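Local coordinates for protein metallocarboxypeptidase (Trypanosoma cruzi, PDB 3DWC) that probably releases single amino acids, other than proline, from the C termini of peptides as a cobalt-bound metallocarboxypeptidase of the M32 family, at residues 298-302 with 423-429; 353-357 with 495-500; 8-12 with 61-66; 13-18 with 284-288. One frame throughout, in Å; residues are numbered along the deposited sequence.

From the N terminus, helix 3-32 enters two contacts in succession. Contact 3 closes a short, mostly helical loop by setting residues 8-12 against helix 60-71; contact 4 sends the next turns, 13-18, to the loop 284-288 between helices 259-276 and 294-309. The two cross along the chain and touch where Gln286 NE2 meets Glu10 O. Contact 1 opens after both have closed and packs metal-binding helix 294-309 on helix 421-441. Contact 2 crosses contact 1, joining the loop before helix 358-374 to helix 490-501 near the C terminus. Contacts 2 and 3 lie on opposite sides of the chain's centre, about 47 Å apart between centres.

Contact 1 of 4, residues 298-302 with 423-429. With CO (cobalt (II) ion), chain Q.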
# COMPACT_ATOMS: atom_id res chain seq x y z
N GLU B 298 -4.57 1.40 -24.61
CA GLU B 298 -4.63 0.01 -25.08
C GLU B 298 -3.87 -0.12 -26.40
O GLU B 298 -3.38 -1.20 -26.73
CB GLU B 298 -6.11 -0.45 -25.22
CG GLU B 298 -6.27 -1.91 -25.56
CD GLU B 298 -5.95 -2.86 -24.40
OE1 GLU B 298 -6.26 -4.07 -24.52
OE2 GLU B 298 -5.43 -2.40 -23.37
N GLY B 299 -3.67 1.00 -27.11
CA GLY B 299 -2.76 1.03 -28.24
C GLY B 299 -1.30 0.79 -27.87
O GLY B 299 -0.53 0.18 -28.64
N GLN B 300 -0.90 1.30 -26.73
CA GLN B 300 0.40 1.00 -26.17
C GLN B 300 0.53 -0.43 -25.62
O GLN B 300 1.56 -1.08 -25.83
CB GLN B 300 0.74 2.02 -25.09
CG GLN B 300 0.63 3.51 -25.54
CD GLN B 300 1.12 3.82 -26.93
OE1 GLN B 300 2.33 3.79 -27.21
NE2 GLN B 300 0.19 4.09 -27.84
N SER B 301 -0.47 -0.95 -24.93
CA SER B 301 -0.35 -2.32 -24.45
C SER B 301 -0.27 -3.29 -25.63
O SER B 301 0.49 -4.29 -25.63
CB SER B 301 -1.54 -2.64 -23.57
OG SER B 301 -2.72 -2.34 -24.27
N LEU B 302 -1.10 -3.04 -26.63
CA LEU B 302 -1.20 -3.95 -27.78
C LEU B 302 -0.10 -3.77 -28.80
O LEU B 302 0.25 -4.69 -29.54
CB LEU B 302 -2.58 -3.84 -28.43
CG LEU B 302 -3.72 -4.32 -27.53
CD1 LEU B 302 -5.07 -4.03 -28.19
CD2 LEU B 302 -3.61 -5.78 -27.18
N TYR B 423 -11.19 -1.06 -26.75
CA TYR B 423 -10.28 -2.17 -26.99
C TYR B 423 -9.89 -2.27 -28.44
O TYR B 423 -8.70 -2.33 -28.75
CB TYR B 423 -10.95 -3.49 -26.58
CG TYR B 423 -11.12 -3.72 -25.12
CD1 TYR B 423 -10.06 -4.13 -24.32
CD2 TYR B 423 -12.40 -3.68 -24.53
CE1 TYR B 423 -10.25 -4.40 -22.90
CE2 TYR B 423 -12.60 -3.93 -23.14
CZ TYR B 423 -11.53 -4.30 -22.35
OH TYR B 423 -11.77 -4.55 -21.03
N SER B 424 -10.87 -2.28 -29.35
CA SER B 424 -10.54 -2.38 -30.79
C SER B 424 -9.93 -1.11 -31.27
O SER B 424 -9.07 -1.16 -32.14
CB SER B 424 -11.75 -2.77 -31.65
OG SER B 424 -12.26 -4.07 -31.32
N LEU B 425 -10.35 0.06 -30.73
CA LEU B 425 -9.63 1.31 -31.06
C LEU B 425 -8.16 1.20 -30.68
O LEU B 425 -7.26 1.68 -31.41
CB LEU B 425 -10.26 2.52 -30.35
CG LEU B 425 -11.72 2.83 -30.62
CD1 LEU B 425 -12.17 4.01 -29.71
CD2 LEU B 425 -12.04 3.10 -32.15
N GLY B 426 -7.88 0.57 -29.55
CA GLY B 426 -6.49 0.28 -29.13
C GLY B 426 -5.73 -0.58 -30.11
O GLY B 426 -4.54 -0.29 -30.48
N ALA B 427 -6.40 -1.63 -30.60
CA ALA B 427 -5.77 -2.51 -31.56
C ALA B 427 -5.45 -1.76 -32.85
O ALA B 427 -4.41 -2.00 -33.51
CB ALA B 427 -6.65 -3.78 -31.82
N MET B 428 -6.34 -0.86 -33.24
CA MET B 428 -6.14 -0.05 -34.41
C MET B 428 -5.03 0.97 -34.28
O MET B 428 -4.25 1.18 -35.23
CB MET B 428 -7.48 0.65 -34.74
CG MET B 428 -8.50 -0.29 -35.21
SD MET B 428 -10.12 0.47 -35.35
CE MET B 428 -11.11 -1.02 -35.51
N VAL B 429 -4.95 1.64 -33.12
CA VAL B 429 -3.85 2.55 -32.78
C VAL B 429 -2.51 1.83 -32.85
O VAL B 429 -1.54 2.30 -33.46
CB VAL B 429 -4.05 3.23 -31.37
CG1 VAL B 429 -2.76 3.91 -30.83
CG2 VAL B 429 -5.29 4.19 -31.37
CO CO Q . -4.91 -3.41 -21.49
O HOH W 1 -6.34 -4.43 -21.88
O HOH W 2 -4.83 -4.53 -19.53
O HOH W 3 -6.63 -2.51 -20.51
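Gly299 and Gly426 meet at a close helix-helix crossing beside the metal site of this M32 peptidase, in which Glu298 joins His267 and His271 of helix 259-276, the two histidines of an HExxH sequence. The segment axes approach to 7.1 Å at a signed angle of -58°, and the CA atoms of the two glycines are 3.9 Å apart. Backbone therefore packs directly on backbone: Gly299 CA makes a CA-H...O contact with Gly426 O at 3.2 Å, and no conventional hydrogen bond links the segments.

Apolar groups flank this point. Val429 lays CG1 against Gly299 CA, while Leu302 lays CD1 along the backbone at Gly426 and Ala427, 4.0 Å from Ala427 CB.

The polar and metal contacts lie on the Glu298 side. With CG anti to the backbone N (chi1 -174°) and a bend at chi2, the chain passes Gly426 CA and delivers OE2 to cobalt at 2.2 Å. Its carboxylate stands nearly perpendicular to the Tyr423 ring, the planes 84° apart, and OE1 meets the ring edge near CD1. Three waters are modelled at the cobalt. At the backbone of the same residue, Glu298 O accepts from Leu302 N and from the hydroxyl of Ser301, both reaching it from the same face of the carbonyl plane, with Ser301 OG at 2.8 Å from Glu298 O.

Contact 2 of 4, residues 353-357 with 495-500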
# COMPACT_ATOMS: atom_id res chain seq x y z
N ALA B 353 -9.90 -14.68 -26.24
CA ALA B 353 -9.94 -14.68 -27.70
C ALA B 353 -8.57 -14.36 -28.29
O ALA B 353 -7.88 -13.55 -27.76
CB ALA B 353 -11.00 -13.68 -28.20
N ASP B 354 -8.23 -14.98 -29.41
CA ASP B 354 -6.96 -14.72 -30.05
C ASP B 354 -6.98 -13.37 -30.80
O ASP B 354 -8.00 -12.70 -30.84
CB ASP B 354 -6.58 -15.90 -30.96
CG ASP B 354 -7.62 -16.16 -32.08
OD1 ASP B 354 -8.09 -17.30 -32.14
OD2 ASP B 354 -7.93 -15.25 -32.90
N GLU B 355 -5.86 -12.97 -31.40
CA GLU B 355 -5.73 -11.62 -31.92
C GLU B 355 -6.78 -11.35 -33.01
O GLU B 355 -7.27 -10.23 -33.17
CB GLU B 355 -4.29 -11.40 -32.45
CG GLU B 355 -4.03 -10.02 -33.00
CD GLU B 355 -2.66 -9.87 -33.55
OE1 GLU B 355 -2.00 -10.90 -33.78
OE2 GLU B 355 -2.21 -8.72 -33.70
N LEU B 356 -7.13 -12.37 -33.78
CA LEU B 356 -8.02 -12.19 -34.92
C LEU B 356 -9.49 -12.16 -34.53
O LEU B 356 -10.27 -11.36 -35.07
CB LEU B 356 -7.73 -13.28 -35.98
CG LEU B 356 -8.36 -13.18 -37.37
CD1 LEU B 356 -7.92 -11.97 -38.20
CD2 LEU B 356 -8.05 -14.45 -38.17
N CYS B 357 -9.88 -13.00 -33.58
CA CYS B 357 -11.29 -13.16 -33.18
C CYS B 357 -11.74 -12.08 -32.26
O CYS B 357 -12.89 -11.68 -32.25
CB CYS B 357 -11.50 -14.49 -32.48
SG CYS B 357 -11.33 -15.89 -33.59
N HIS B 495 -2.53 -5.46 -41.20
CA HIS B 495 -1.81 -6.25 -40.15
C HIS B 495 -2.40 -7.66 -39.98
O HIS B 495 -1.67 -8.66 -39.99
CB HIS B 495 -1.89 -5.55 -38.79
CG HIS B 495 -1.48 -6.42 -37.63
ND1 HIS B 495 -0.17 -6.80 -37.43
CD2 HIS B 495 -2.18 -6.95 -36.60
CE1 HIS B 495 -0.08 -7.56 -36.37
NE2 HIS B 495 -1.30 -7.68 -35.84
N LEU B 496 -3.72 -7.73 -39.80
CA LEU B 496 -4.38 -9.03 -39.64
C LEU B 496 -4.29 -9.94 -40.87
O LEU B 496 -4.04 -11.11 -40.74
CB LEU B 496 -5.85 -8.88 -39.14
CG LEU B 496 -6.06 -8.26 -37.73
CD1 LEU B 496 -7.50 -7.96 -37.49
CD2 LEU B 496 -5.46 -9.12 -36.55
N GLU B 497 -4.52 -9.39 -42.06
CA GLU B 497 -4.34 -10.10 -43.34
C GLU B 497 -2.94 -10.66 -43.56
O GLU B 497 -2.77 -11.85 -43.90
CB GLU B 497 -4.67 -9.16 -44.52
CG GLU B 497 -6.14 -8.85 -44.65
CD GLU B 497 -6.43 -7.79 -45.74
OE1 GLU B 497 -7.59 -7.64 -46.08
OE2 GLU B 497 -5.51 -7.10 -46.23
N ARG B 498 -1.94 -9.81 -43.33
CA ARG B 498 -0.56 -10.19 -43.48
C ARG B 498 -0.09 -11.26 -42.52
O ARG B 498 0.69 -12.13 -42.90
CB ARG B 498 0.38 -8.97 -43.35
CG ARG B 498 0.24 -8.04 -44.55
CD ARG B 498 0.93 -6.68 -44.37
NE ARG B 498 0.58 -5.81 -45.49
CZ ARG B 498 0.80 -4.48 -45.52
NH1 ARG B 498 1.36 -3.86 -44.51
NH2 ARG B 498 0.45 -3.78 -46.58
N ARG B 499 -0.55 -11.16 -41.28
CA ARG B 499 -0.13 -12.08 -40.27
C ARG B 499 -0.89 -13.40 -40.41
O ARG B 499 -0.26 -14.45 -40.47
CB ARG B 499 -0.31 -11.46 -38.90
CG ARG B 499 -0.10 -12.46 -37.77
CD ARG B 499 0.03 -11.77 -36.43
NE ARG B 499 1.26 -11.00 -36.30
CZ ARG B 499 1.56 -10.25 -35.24
NH1 ARG B 499 2.73 -9.60 -35.18
NH2 ARG B 499 0.70 -10.19 -34.24
N TYR B 500 -2.23 -13.36 -40.50
CA TYR B 500 -3.02 -14.59 -40.45
C TYR B 500 -3.34 -15.24 -41.79
O TYR B 500 -3.43 -16.47 -41.90
CB TYR B 500 -4.26 -14.39 -39.58
CG TYR B 500 -3.85 -14.13 -38.15
CD1 TYR B 500 -3.46 -15.18 -37.31
CD2 TYR B 500 -3.75 -12.84 -37.65
CE1 TYR B 500 -3.05 -14.95 -36.02
CE2 TYR B 500 -3.32 -12.59 -36.35
CZ TYR B 500 -2.95 -13.65 -35.55
OH TYR B 500 -2.52 -13.44 -34.27
O HOH W 4 -3.26 -14.76 -31.70
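The loop leading into helix 358-374 is fastened to the C-terminal helix 490-501 by Glu355, whose carboxylate meets His495, Arg499 and Tyr500. Extended beyond CG, with CG anti to the backbone N (chi1 -179°), the glutamate reaches across to present both oxygens to the helix. Glu355 OE1 takes two bonds: Tyr500 OH donates to its anti lone pair at 2.6 Å, and Arg499 NH2 donates to its syn lone pair at 2.8 Å, as part of a salt bridge. The oxygen lies in the guanidinium plane, although the carboxylate is turned 56° from that plane. His495 NE2 gives a nearly straight bond to Glu355 OE2, with an angle of 163° at the hydrogen; OE2 lies in the imidazole plane, but the nitrogen meets it from above the carboxylate plane.

On the loop side, Asp354 forms an Asx motif, its OD2 accepting from Cys357 N at 3.1 Å. Water 4 accepts from Glu355 N and donates to Tyr500 OH, so the water and the phenol together link the backbone N of Glu355 to its carboxylate. Arg499 has further bonds to Met306 O and Gly505 O, which should limit its freedom beside Glu355.

Beside the polar cluster, Leu356 directs CD1 to Leu496 CB, 3.8 Å away, and CD2 to Tyr500 CB. Leu356 CB lies over one face of the Tyr500 ring, while Glu355 approaches that ring at its edge. Leu182 and Val189 of helix 168-196 also touch Leu356, extending the apolar layer.

Contact 3 of 4, residues 8-12 with 61-66; sequences ELERV and KIRALI
Leu9 packs between Ile62, Leu65 and Ile66, forming the apolar centre where the long N-terminal helix 3-32 meets helix 60-71 in this largely helical M32 fold. The segments run at 139°, between crossed and antiparallel, with their axes 10.5 Å apart at closest approach, a separation filled by side chains. Leu9 and Leu65 slide past each other in opposite directions, bringing Leu9 CG to 3.8 Å from Leu65 CB. The two methyls of Leu9 then divide the helix surface: CD1 rests on the backbone at Leu65 C and Ile66 N, while CD2 touches both Ile62 CG2 and Ile66 CG1.

One turn along, Val12 and Ile62 meet tip to tip, with Val12 CG1 3.9 Å from Ile62 CD1. Helix 78-95 adds to this apolar layer, with Met87 against Leu9 and Trp91 against Ile62 and Ile66.

Toward the outside, Glu8 bends at chi2 (70°) and lays its CG beside the methyls of Leu65. Its aliphatic part thereby borders the apolar layer, while its carboxylate faces the polar edge. There Glu8 OE1 receives two bonds from Arg11 on its own helix, NE and NH2 both gripping the one oxygen side-on. The oxygen lies close to the guanidinium plane. Lys61 crosses Glu8 at about a right angle and completes the salt-bridge network through a long ion pair. The shared carboxylate probably offsets the closeness of the two positive groups: Lys61 NZ is 3.8 Å from Glu8 OE1, and equally 3.8 Å from Arg11 NH2 at the guanidinium edge.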
# COMPACT_ATOMS: atom_id res chain seq x y z
N GLU B 8 -4.12 29.28 -9.60
CA GLU B 8 -4.90 28.80 -8.48
C GLU B 8 -5.52 27.44 -8.80
O GLU B 8 -5.50 26.55 -7.97
CB GLU B 8 -5.98 29.80 -8.10
CG GLU B 8 -6.96 29.31 -7.02
CD GLU B 8 -6.33 29.18 -5.65
OE1 GLU B 8 -6.74 28.25 -4.89
OE2 GLU B 8 -5.43 30.01 -5.34
N LEU B 9 -6.04 27.27 -10.01
CA LEU B 9 -6.47 25.96 -10.47
C LEU B 9 -5.34 24.93 -10.44
O LEU B 9 -5.55 23.79 -10.06
CB LEU B 9 -7.11 26.01 -11.85
CG LEU B 9 -8.55 26.57 -11.85
CD1 LEU B 9 -8.88 27.23 -13.18
CD2 LEU B 9 -9.59 25.51 -11.52
N GLU B 10 -4.15 25.33 -10.86
CA GLU B 10 -3.05 24.39 -10.88
C GLU B 10 -2.85 23.82 -9.50
O GLU B 10 -2.65 22.63 -9.34
CB GLU B 10 -1.77 25.05 -11.37
CG GLU B 10 -1.66 25.13 -12.89
CD GLU B 10 -0.22 25.33 -13.37
OE1 GLU B 10 0.60 25.81 -12.58
OE2 GLU B 10 0.09 24.99 -14.54
N ARG B 11 -2.85 24.71 -8.51
CA ARG B 11 -2.70 24.37 -7.09
C ARG B 11 -3.77 23.41 -6.57
O ARG B 11 -3.48 22.47 -5.82
CB ARG B 11 -2.74 25.68 -6.28
CG ARG B 11 -2.37 25.54 -4.81
CD ARG B 11 -2.74 26.81 -3.95
NE ARG B 11 -4.19 26.87 -3.69
CZ ARG B 11 -4.84 26.03 -2.86
NH1 ARG B 11 -4.19 25.08 -2.18
NH2 ARG B 11 -6.16 26.15 -2.70
N VAL B 12 -5.01 23.65 -6.96
CA VAL B 12 -6.10 22.75 -6.63
C VAL B 12 -5.85 21.41 -7.26
O VAL B 12 -6.02 20.39 -6.62
CB VAL B 12 -7.45 23.28 -7.12
CG1 VAL B 12 -8.54 22.25 -6.94
CG2 VAL B 12 -7.80 24.58 -6.38
N LYS B 61 -16.29 27.43 -6.17
CA LYS B 61 -15.14 28.24 -6.60
C LYS B 61 -14.41 27.72 -7.84
O LYS B 61 -13.84 28.51 -8.59
CB LYS B 61 -14.15 28.48 -5.45
CG LYS B 61 -13.14 27.36 -5.24
CD LYS B 61 -12.15 27.66 -4.08
CE LYS B 61 -11.05 26.59 -4.00
NZ LYS B 61 -9.85 26.95 -3.16
N ILE B 62 -14.41 26.40 -8.05
CA ILE B 62 -13.66 25.82 -9.17
C ILE B 62 -14.23 26.31 -10.49
O ILE B 62 -13.48 26.77 -11.35
CB ILE B 62 -13.65 24.25 -9.17
CG1 ILE B 62 -13.16 23.71 -7.84
CG2 ILE B 62 -12.74 23.72 -10.25
CD1 ILE B 62 -11.83 24.30 -7.39
N ARG B 63 -15.54 26.19 -10.64
CA ARG B 63 -16.23 26.68 -11.84
C ARG B 63 -15.95 28.16 -12.11
O ARG B 63 -15.64 28.55 -13.23
CB ARG B 63 -17.73 26.47 -11.69
CG ARG B 63 -18.56 26.85 -12.90
CD ARG B 63 -20.01 27.00 -12.49
NE ARG B 63 -20.82 27.50 -13.59
CZ ARG B 63 -21.62 26.75 -14.36
NH1 ARG B 63 -21.72 25.43 -14.17
NH2 ARG B 63 -22.33 27.34 -15.33
N ALA B 64 -16.07 28.97 -11.07
CA ALA B 64 -15.76 30.40 -11.15
C ALA B 64 -14.29 30.60 -11.55
O ALA B 64 -13.96 31.48 -12.35
CB ALA B 64 -16.06 31.08 -9.82
N LEU B 65 -13.40 29.76 -11.01
CA LEU B 65 -11.98 29.86 -11.36
C LEU B 65 -11.77 29.52 -12.85
O LEU B 65 -11.09 30.24 -13.57
CB LEU B 65 -11.12 28.98 -10.45
CG LEU B 65 -10.76 29.50 -9.05
CD1 LEU B 65 -10.02 28.43 -8.28
CD2 LEU B 65 -9.93 30.77 -9.11
N ILE B 66 -12.38 28.43 -13.29
CA ILE B 66 -12.25 28.00 -14.67
C ILE B 66 -12.77 29.08 -15.62
O ILE B 66 -12.13 29.39 -16.62
CB ILE B 66 -13.00 26.65 -14.92
CG1 ILE B 66 -12.33 25.48 -14.19
CG2 ILE B 66 -12.99 26.31 -16.38
CD1 ILE B 66 -13.07 24.16 -14.37

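Contact 4 of 4, residues 13-18 with 284-288; sequences FTKLYR and ETQPV
Helix segment 13-18 faces the irregular segment 284-288, with the Thr14 and Thr285 CA atoms 5.1 Å apart and those of Phe13 and Gln286 6.0 Å apart. The two threonines are joined by a hydroxyl-hydroxyl hydrogen bond, 2.6 Å between Thr14 OG1 and Thr285 OG1. A chi1 of 69° places Thr285 OG1 between its own backbone N and carbonyl carbon, facing Thr14, while CG2 lies over one face of the Arg18 guanidinium. Thr14 OG1 also bonds to Glu10 O one turn earlier.

Tyr17 crosses Thr285 at about a right angle and offers its ring face to the loop backbone: Thr285 CA sits 3.7 Å from the ring centroid and only 12° off the normal, a CH-pi contact. Farther along the loop, Pro287 CG packs against Phe13 CD2, and Met87 of helix 78-95 touches both residues.

Two waters bridge the segments. Water 5 donates to Phe13 O and Thr285 O, bridging two acceptors that lie close together and cannot bond each other. Water 6 donates to Tyr17 OH and Glu284 O; the phenol is also hydrogen-bonded to Glu245. Gln286 carries the polar connections onward, with OE1 bonded to Asn83 and NE2 to Glu10 O. With one hydroxyl pair as the direct hydrogen bond between the segments and waters joining the other acceptors, the helix-loop seam depends on solvent as well as on direct contact.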
# COMPACT_ATOMS: atom_id res chain seq x y z
N PHE B 13 -5.39 21.38 -8.51
CA PHE B 13 -5.23 20.09 -9.20
C PHE B 13 -4.04 19.26 -8.67
O PHE B 13 -4.09 18.04 -8.68
CB PHE B 13 -5.23 20.29 -10.72
CG PHE B 13 -6.60 20.30 -11.30
CD1 PHE B 13 -7.35 21.45 -11.32
CD2 PHE B 13 -7.18 19.12 -11.75
CE1 PHE B 13 -8.64 21.46 -11.83
CE2 PHE B 13 -8.48 19.12 -12.25
CZ PHE B 13 -9.21 20.32 -12.28
N THR B 14 -3.00 19.93 -8.19
CA THR B 14 -1.92 19.30 -7.48
C THR B 14 -2.43 18.68 -6.18
O THR B 14 -2.03 17.58 -5.86
CB THR B 14 -0.77 20.29 -7.23
OG1 THR B 14 -0.20 20.66 -8.52
CG2 THR B 14 0.35 19.68 -6.32
N LYS B 15 -3.32 19.37 -5.47
CA LYS B 15 -3.94 18.81 -4.27
C LYS B 15 -4.65 17.50 -4.60
O LYS B 15 -4.38 16.48 -3.95
CB LYS B 15 -4.91 19.84 -3.66
CG LYS B 15 -5.24 19.63 -2.25
CD LYS B 15 -5.60 20.93 -1.53
CE LYS B 15 -6.75 21.68 -2.22
NZ LYS B 15 -7.59 22.54 -1.28
N LEU B 16 -5.51 17.53 -5.61
CA LEU B 16 -6.24 16.35 -6.08
C LEU B 16 -5.34 15.20 -6.49
O LEU B 16 -5.62 14.05 -6.15
CB LEU B 16 -7.16 16.72 -7.26
CG LEU B 16 -8.38 17.59 -6.94
CD1 LEU B 16 -9.05 18.07 -8.24
CD2 LEU B 16 -9.42 16.87 -5.93
N TYR B 17 -4.25 15.51 -7.19
CA TYR B 17 -3.21 14.53 -7.58
C TYR B 17 -2.65 13.84 -6.34
O TYR B 17 -2.52 12.61 -6.30
CB TYR B 17 -2.12 15.23 -8.39
CG TYR B 17 -1.05 14.34 -8.97
CD1 TYR B 17 -1.26 13.67 -10.15
CD2 TYR B 17 0.17 14.18 -8.33
CE1 TYR B 17 -0.25 12.85 -10.71
CE2 TYR B 17 1.16 13.35 -8.85
CZ TYR B 17 0.95 12.70 -10.05
OH TYR B 17 1.94 11.87 -10.59
N ARG B 18 -2.41 14.60 -5.28
CA ARG B 18 -1.88 14.01 -4.06
C ARG B 18 -2.84 13.09 -3.40
O ARG B 18 -2.45 12.03 -2.90
CB ARG B 18 -1.50 15.08 -3.03
CG ARG B 18 -0.39 16.04 -3.42
CD ARG B 18 0.71 15.39 -4.22
NE ARG B 18 1.71 16.41 -4.62
CZ ARG B 18 2.76 16.14 -5.38
NH1 ARG B 18 2.95 14.91 -5.82
NH2 ARG B 18 3.62 17.10 -5.71
N GLU B 284 3.63 17.56 -14.27
CA GLU B 284 3.49 16.19 -13.74
C GLU B 284 2.25 15.95 -12.84
O GLU B 284 1.63 14.88 -12.93
CB GLU B 284 4.78 15.77 -13.01
CG GLU B 284 5.94 15.51 -13.96
CD GLU B 284 6.74 16.74 -14.32
OE1 GLU B 284 7.59 16.61 -15.21
OE2 GLU B 284 6.53 17.84 -13.76
N THR B 285 1.87 16.93 -12.05
CA THR B 285 0.72 16.80 -11.12
C THR B 285 -0.62 17.34 -11.70
O THR B 285 -1.61 17.47 -10.98
CB THR B 285 1.01 17.58 -9.84
OG1 THR B 285 1.00 18.99 -10.14
CG2 THR B 285 2.38 17.18 -9.26
N GLN B 286 -0.62 17.61 -13.01
CA GLN B 286 -1.74 18.22 -13.72
C GLN B 286 -2.43 17.29 -14.70
O GLN B 286 -1.81 16.35 -15.23
CB GLN B 286 -1.20 19.42 -14.52
CG GLN B 286 -0.56 20.51 -13.65
CD GLN B 286 -1.55 21.16 -12.72
OE1 GLN B 286 -2.59 21.66 -13.17
NE2 GLN B 286 -1.24 21.18 -11.41
N PRO B 287 -3.69 17.62 -15.05
CA PRO B 287 -4.46 16.74 -15.87
C PRO B 287 -4.03 16.68 -17.36
O PRO B 287 -4.43 15.76 -18.05
CB PRO B 287 -5.89 17.26 -15.66
CG PRO B 287 -5.72 18.68 -15.44
CD PRO B 287 -4.45 18.84 -14.70
N VAL B 288 -3.21 17.62 -17.83
CA VAL B 288 -2.62 17.51 -19.18
C VAL B 288 -1.52 16.43 -19.24
O VAL B 288 -1.25 15.88 -20.30
CB VAL B 288 -2.05 18.84 -19.63
CG1 VAL B 288 -0.76 19.17 -18.89
CG2 VAL B 288 -1.87 18.84 -21.20
O HOH W 5 -4.05 16.87 -11.34
O HOH W 6 2.26 12.35 -13.26